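Local coordinates for protein glycerol-3-phosphate dehydrogenase [NAD(P)+] (Coxiella burnetii, PDB 3K96) that probably catalyses the NAD(P)H-dependent reduction of dihydroxyacetone phosphate to sn-glycerol 3-phosphate, the precursor for phospholipid synthesis, at residues D205-G208 with V209-G213; I105-S109 with F110-E114. One frame throughout, in Å; residues are numbered along the deposited sequence.

Contact 1 (D205-G208 with V209-G213); sequences DMIG and VELCG
Helix 206-228 begins here, with Asp205 as its N-cap. Asp205 O accepts from Val209 N at 3.0 Å, close to the line of the carbonyl bond. The Asp205 side chain turns back to the helix start, where Asp205 OD1 accepts from Gly208 N at 2.8 Å. That N-H comes from above the carboxylate plane, 55° out of it. The other oxygen, OD2, is held by Thr260 and by the backbone N of Lys257, so the buried carboxylate is gripped on both oxygens. Asp205 OD2 also packs against Gly208 CA, at 3.2 Å. Further i to i+4 bonds follow, from Glu210 N to Met206 O at 2.9 Å and from Cys212 N to Gly208 O at 3.0 Å. Ile207 and Leu211 lie side by side and point the same way, with Ile207 CG1 3.9 Å from Leu211 CD1. Both also touch Phe254. On another side of the helix the extended Glu210 chain passes obliquely by Met206. Glu210 OE2 is 3.8 Å from Met206 CG and is hydrogen-bonded to His144 ND1. The arrangement is typical of an Asp N-cap closing the first turn of an alpha-helix.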
ATOM      1  N   ASP A 205      -2.606 -19.931  -6.617  1.00 39.95           N
ATOM      2  CA  ASP A 205      -1.200 -19.727  -6.904  1.00 37.83           C
ATOM      3  C   ASP A 205      -0.303 -19.883  -5.699  1.00 36.99           C
ATOM      4  O   ASP A 205       0.225 -18.903  -5.168  1.00 36.13           O
ATOM      5  CB  ASP A 205      -1.083 -18.309  -7.483  1.00 36.85           C
ATOM      6  CG  ASP A 205       0.338 -17.901  -7.791  1.00 36.19           C
ATOM      7  OD1 ASP A 205       1.208 -18.774  -8.022  1.00 32.81           O
ATOM      8  OD2 ASP A 205       0.573 -16.674  -7.816  1.00 33.87           O
ATOM      9  N   MET A 206      -0.100 -21.121  -5.272  1.00 35.60           N
ATOM     10  CA  MET A 206       0.725 -21.369  -4.102  1.00 34.84           C
ATOM     11  C   MET A 206       2.132 -20.755  -4.250  1.00 32.61           C
ATOM     12  O   MET A 206       2.646 -20.109  -3.345  1.00 30.84           O
ATOM     13  CB  MET A 206       0.794 -22.865  -3.841  1.00 34.23           C
ATOM     14  CG  MET A 206       1.629 -23.282  -2.678  1.00 38.75           C
ATOM     15  SD  MET A 206       1.384 -25.055  -2.251  1.00 44.72           S
ATOM     16  CE  MET A 206      -0.300 -25.089  -1.812  1.00 38.69           C
ATOM     17  N   ILE A 207       2.745 -20.934  -5.396  1.00 30.86           N
ATOM     18  CA  ILE A 207       4.099 -20.437  -5.562  1.00 31.82           C
ATOM     19  C   ILE A 207       4.168 -18.907  -5.477  1.00 29.40           C
ATOM     20  O   ILE A 207       5.046 -18.380  -4.824  1.00 27.98           O
ATOM     21  CB  ILE A 207       4.771 -20.988  -6.826  1.00 32.42           C
ATOM     22  CG1 ILE A 207       6.235 -20.616  -6.827  1.00 36.61           C
ATOM     23  CG2 ILE A 207       4.066 -20.493  -8.093  1.00 36.69           C
ATOM     24  CD1 ILE A 207       7.086 -21.596  -7.578  1.00 44.79           C
ATOM     25  N   GLY A 208       3.213 -18.218  -6.075  1.00 27.81           N
ATOM     26  CA  GLY A 208       3.192 -16.768  -6.036  1.00 28.85           C
ATOM     27  C   GLY A 208       2.984 -16.279  -4.616  1.00 28.34           C
ATOM     28  O   GLY A 208       3.638 -15.335  -4.179  1.00 27.21           O
ATOM     29  N   VAL A 209       2.064 -16.928  -3.896  1.00 27.63           N
ATOM     30  CA  VAL A 209       1.777 -16.576  -2.519  1.00 26.71           C
ATOM     31  C   VAL A 209       3.033 -16.736  -1.653  1.00 28.22           C
ATOM     32  O   VAL A 209       3.369 -15.866  -0.842  1.00 27.99           O
ATOM     33  CB  VAL A 209       0.566 -17.418  -1.942  1.00 26.78           C
ATOM     34  CG1 VAL A 209       0.455 -17.262  -0.443  1.00 21.31           C
ATOM     35  CG2 VAL A 209      -0.744 -17.004  -2.626  1.00 23.78           C
ATOM     36  N   GLU A 210       3.743 -17.839  -1.834  1.00 28.01           N
ATOM     37  CA  GLU A 210       4.955 -18.082  -1.076  1.00 27.47           C
ATOM     38  C   GLU A 210       6.019 -17.040  -1.349  1.00 26.96           C
ATOM     39  O   GLU A 210       6.626 -16.528  -0.446  1.00 26.19           O
ATOM     40  CB  GLU A 210       5.550 -19.435  -1.445  1.00 27.61           C
ATOM     41  CG  GLU A 210       4.833 -20.632  -0.848  1.00 32.88           C
ATOM     42  CD  GLU A 210       5.468 -21.940  -1.325  1.00 34.70           C
ATOM     43  OE1 GLU A 210       6.220 -22.544  -0.558  1.00 34.71           O
ATOM     44  OE2 GLU A 210       5.263 -22.322  -2.492  1.00 41.31           O
ATOM     45  N   LEU A 211       6.273 -16.776  -2.612  1.00 26.47           N
ATOM     46  CA  LEU A 211       7.311 -15.842  -2.965  1.00 28.39           C
ATOM     47  C   LEU A 211       7.003 -14.406  -2.508  1.00 29.09           C
ATOM     48  O   LEU A 211       7.899 -13.693  -2.067  1.00 29.83           O
ATOM     49  CB  LEU A 211       7.612 -15.950  -4.459  1.00 28.37           C
ATOM     50  CG  LEU A 211       8.326 -17.264  -4.808  1.00 30.29           C
ATOM     51  CD1 LEU A 211       8.411 -17.407  -6.314  1.00 30.65           C
ATOM     52  CD2 LEU A 211       9.742 -17.331  -4.158  1.00 28.00           C
ATOM     53  N   CYS A 212       5.737 -14.007  -2.577  1.00 29.53           N
ATOM     54  CA  CYS A 212       5.338 -12.682  -2.092  1.00 30.17           C
ATOM     55  C   CYS A 212       5.652 -12.586  -0.622  1.00 29.86           C
ATOM     56  O   CYS A 212       6.205 -11.591  -0.149  1.00 28.74           O
ATOM     57  CB  CYS A 212       3.841 -12.439  -2.307  1.00 29.49           C
ATOM     58  SG  CYS A 212       3.418 -12.018  -3.972  1.00 31.52           S
ATOM     59  N   GLY A 213       5.272 -13.630   0.116  1.00 30.09           N
ATOM     60  CA  GLY A 213       5.517 -13.662   1.540  1.00 29.20           C
ATOM     61  C   GLY A 213       6.991 -13.718   1.884  1.00 29.25           C
ATOM     62  O   GLY A 213       7.388 -13.293   2.951  1.00 29.32           O
TER

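Contact 2 (I105-S109 with F110-E114); sequences IVVPS and FAFHE
Ser109 O is gripped by two donors, a water and the backbone N-H of Phe112. The water gives the shorter bond, 2.8 Å to Ser109 O. It also accepts from His113 N at 3.0 Å and so bridges the two backbone groups. The bond from Phe112 N to Ser109 O is weak, at 3.3 Å. One residue earlier, Ala111 N donates to Pro108 O at 2.9 Å from well above the carbonyl plane. Both direct bonds span three residues, as in a tight first turn.

Pro108 and Phe110 meet as a CH-pi contact. Pro108 CB lies over one face of the Phe110 ring, 3.6 Å from its centroid and 17° off the normal. Phe110 CG sits between the backbone N and the carbonyl carbon (chi1 52°), which folds the ring back over the proline. The same ring touches Ala304 and Glu306.

Phe112 turns to the strand end instead. Its CG is anti to the backbone N (chi1 -163°), and Ile105 CG2 comes within 3.8 Å of Phe112 CE1. The two side chains cross at about a right angle. Val107 CG2 approaches the same ring obliquely, 4.5 Å from Phe112 CD1, and touches Ala111 CB as well. Leu143 and Val147 of helix 143-151 also touch Phe112.

The N-H of Ser109 is taken by Glu306, which is predicted to bind NADPH. Backbone bonds, a bridging water and apolar contacts thus fix the turn, and its Ser109 amide holds a carboxylate that probably belongs to the cofactor site.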
ATOM      1  N   ILE A 105       1.774 -25.629  10.175  1.00 28.09           N
ATOM      2  CA  ILE A 105       3.059 -25.181  10.669  1.00 28.79           C
ATOM      3  C   ILE A 105       3.171 -23.653  10.625  1.00 29.47           C
ATOM      4  O   ILE A 105       2.969 -23.051   9.585  1.00 28.19           O
ATOM      5  CB  ILE A 105       4.209 -25.758   9.809  1.00 28.63           C
ATOM      6  CG1 ILE A 105       4.130 -27.300   9.758  1.00 30.32           C
ATOM      7  CG2 ILE A 105       5.545 -25.261  10.333  1.00 28.66           C
ATOM      8  CD1 ILE A 105       5.159 -27.953   8.837  1.00 27.61           C
ATOM      9  N   VAL A 106       3.549 -23.051  11.754  1.00 29.94           N
ATOM     10  CA  VAL A 106       3.668 -21.605  11.854  1.00 30.80           C
ATOM     11  C   VAL A 106       4.926 -21.217  12.653  1.00 31.99           C
ATOM     12  O   VAL A 106       4.860 -20.429  13.576  1.00 33.90           O
ATOM     13  CB  VAL A 106       2.414 -20.976  12.528  1.00 31.19           C
ATOM     14  CG1 VAL A 106       2.399 -19.482  12.303  1.00 33.17           C
ATOM     15  CG2 VAL A 106       1.117 -21.572  11.959  1.00 32.09           C
ATOM     16  N   VAL A 107       6.068 -21.787  12.297  1.00 31.11           N
ATOM     17  CA  VAL A 107       7.321 -21.448  12.944  1.00 29.36           C
ATOM     18  C   VAL A 107       8.085 -20.438  12.055  1.00 29.39           C
ATOM     19  O   VAL A 107       7.727 -20.218  10.899  1.00 29.28           O
ATOM     20  CB  VAL A 107       8.148 -22.710  13.187  1.00 29.45           C
ATOM     21  CG1 VAL A 107       7.373 -23.678  14.089  1.00 28.59           C
ATOM     22  CG2 VAL A 107       8.511 -23.394  11.881  1.00 27.15           C
ATOM     23  N   PRO A 108       9.115 -19.798  12.591  1.00 29.08           N
ATOM     24  CA  PRO A 108       9.840 -18.900  11.707  1.00 29.94           C
ATOM     25  C   PRO A 108      10.480 -19.645  10.524  1.00 29.56           C
ATOM     26  O   PRO A 108      10.755 -20.847  10.611  1.00 29.05           O
ATOM     27  CB  PRO A 108      10.925 -18.310  12.617  1.00 29.65           C
ATOM     28  CG  PRO A 108      10.360 -18.394  13.975  1.00 29.45           C
ATOM     29  CD  PRO A 108       9.599 -19.716  13.975  1.00 30.44           C
ATOM     30  N   SER A 109      10.738 -18.931   9.433  1.00 28.37           N
ATOM     31  CA  SER A 109      11.325 -19.546   8.256  1.00 28.27           C
ATOM     32  C   SER A 109      12.677 -20.213   8.537  1.00 29.16           C
ATOM     33  O   SER A 109      12.997 -21.256   7.947  1.00 29.47           O
ATOM     34  CB  SER A 109      11.432 -18.522   7.119  1.00 28.82           C
ATOM     35  OG  SER A 109      12.144 -17.378   7.521  1.00 29.47           O
ATOM     36  N   PHE A 110      13.447 -19.651   9.464  1.00 28.81           N
ATOM     37  CA  PHE A 110      14.736 -20.218   9.803  1.00 28.91           C
ATOM     38  C   PHE A 110      14.619 -21.494  10.623  1.00 29.50           C
ATOM     39  O   PHE A 110      15.617 -22.137  10.853  1.00 30.25           O
ATOM     40  CB  PHE A 110      15.663 -19.192  10.511  1.00 30.55           C
ATOM     41  CG  PHE A 110      15.038 -18.498  11.711  1.00 31.20           C
ATOM     42  CD1 PHE A 110      14.959 -19.136  12.953  1.00 34.52           C
ATOM     43  CD2 PHE A 110      14.570 -17.189  11.607  1.00 32.56           C
ATOM     44  CE1 PHE A 110      14.408 -18.478  14.067  1.00 31.73           C
ATOM     45  CE2 PHE A 110      14.029 -16.533  12.701  1.00 30.44           C
ATOM     46  CZ  PHE A 110      13.928 -17.187  13.938  1.00 32.34           C
ATOM     47  N   ALA A 111      13.419 -21.845  11.085  1.00 29.47           N
ATOM     48  CA  ALA A 111      13.231 -23.106  11.820  1.00 28.31           C
ATOM     49  C   ALA A 111      12.396 -24.135  11.035  1.00 28.48           C
ATOM     50  O   ALA A 111      12.208 -25.271  11.480  1.00 28.67           O
ATOM     51  CB  ALA A 111      12.575 -22.833  13.162  1.00 28.68           C
ATOM     52  N   PHE A 112      11.919 -23.757   9.859  1.00 28.58           N
ATOM     53  CA  PHE A 112      11.047 -24.629   9.071  1.00 28.15           C
ATOM     54  C   PHE A 112      11.732 -25.944   8.736  1.00 29.41           C
ATOM     55  O   PHE A 112      11.167 -27.034   8.979  1.00 28.95           O
ATOM     56  CB  PHE A 112      10.603 -23.893   7.798  1.00 28.66           C
ATOM     57  CG  PHE A 112       9.414 -24.507   7.118  1.00 29.19           C
ATOM     58  CD1 PHE A 112       8.131 -24.164   7.511  1.00 27.14           C
ATOM     59  CD2 PHE A 112       9.580 -25.408   6.071  1.00 27.10           C
ATOM     60  CE1 PHE A 112       7.023 -24.698   6.888  1.00 28.22           C
ATOM     61  CE2 PHE A 112       8.479 -25.955   5.447  1.00 29.65           C
ATOM     62  CZ  PHE A 112       7.189 -25.595   5.853  1.00 26.40           C
ATOM     63  N   HIS A 113      12.933 -25.860   8.172  0.60 29.65           N
ATOM     64  CA  HIS A 113      13.691 -27.064   7.841  0.60 30.11           C
ATOM     65  C   HIS A 113      13.768 -28.034   9.032  0.60 29.81           C
ATOM     66  O   HIS A 113      13.455 -29.218   8.904  0.60 28.58           O
ATOM     67  CB  HIS A 113      15.101 -26.700   7.398  0.60 30.73           C
ATOM     68  CG  HIS A 113      15.984 -27.884   7.165  0.60 31.22           C
ATOM     69  ND1 HIS A 113      16.845 -28.371   8.125  0.60 34.94           N
ATOM     70  CD2 HIS A 113      16.134 -28.686   6.084  0.60 34.43           C
ATOM     71  CE1 HIS A 113      17.495 -29.418   7.642  0.60 34.09           C
ATOM     72  NE2 HIS A 113      17.076 -29.632   6.408  0.60 34.48           N
ATOM     73  N   GLU A 114      14.189 -27.517  10.183  0.60 30.12           N
ATOM     74  CA  GLU A 114      14.324 -28.331  11.390  0.60 30.02           C
ATOM     75  C   GLU A 114      13.041 -29.077  11.753  0.60 29.63           C
ATOM     76  O   GLU A 114      13.071 -30.269  12.077  0.60 29.08           O
ATOM     77  CB  GLU A 114      14.770 -27.478  12.588  0.60 30.91           C
ATOM     78  CG  GLU A 114      16.261 -27.059  12.610  0.60 32.23           C
ATOM     79  CD  GLU A 114      16.629 -25.943  11.637  0.60 36.74           C
ATOM     80  OE1 GLU A 114      15.732 -25.274  11.058  0.60 37.26           O
ATOM     81  OE2 GLU A 114      17.846 -25.722  11.474  0.60 40.09           O
TER
HETATM   82  O   HOH W   1      14.644 -23.472   7.493  1.00 27.68           O

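Overall arrangement
Contact 2 comes first along the chain. It closes the turn between strand 102-105 and helix 109-119 in the N-terminal, Rossmann-type nucleotide-binding region. The chain then runs through strands 128-131, 156-160, 174-180 and 198-203 before contact 1 opens helix 206-228. The two contacts are in series and neither nest nor cross. The centres of contact 1 and contact 2 are about 16 Å apart. The nearest atoms of contact 1 and contact 2 are about 7 Å apart, without touching. Both mark the passage from a strand of the mixed sheet into a helix. Helix 143-151 lies between them in the packing, meeting Phe112 of contact 2 and Met206 and Glu210 of contact 1. Contact 1 also reaches helix 233-253.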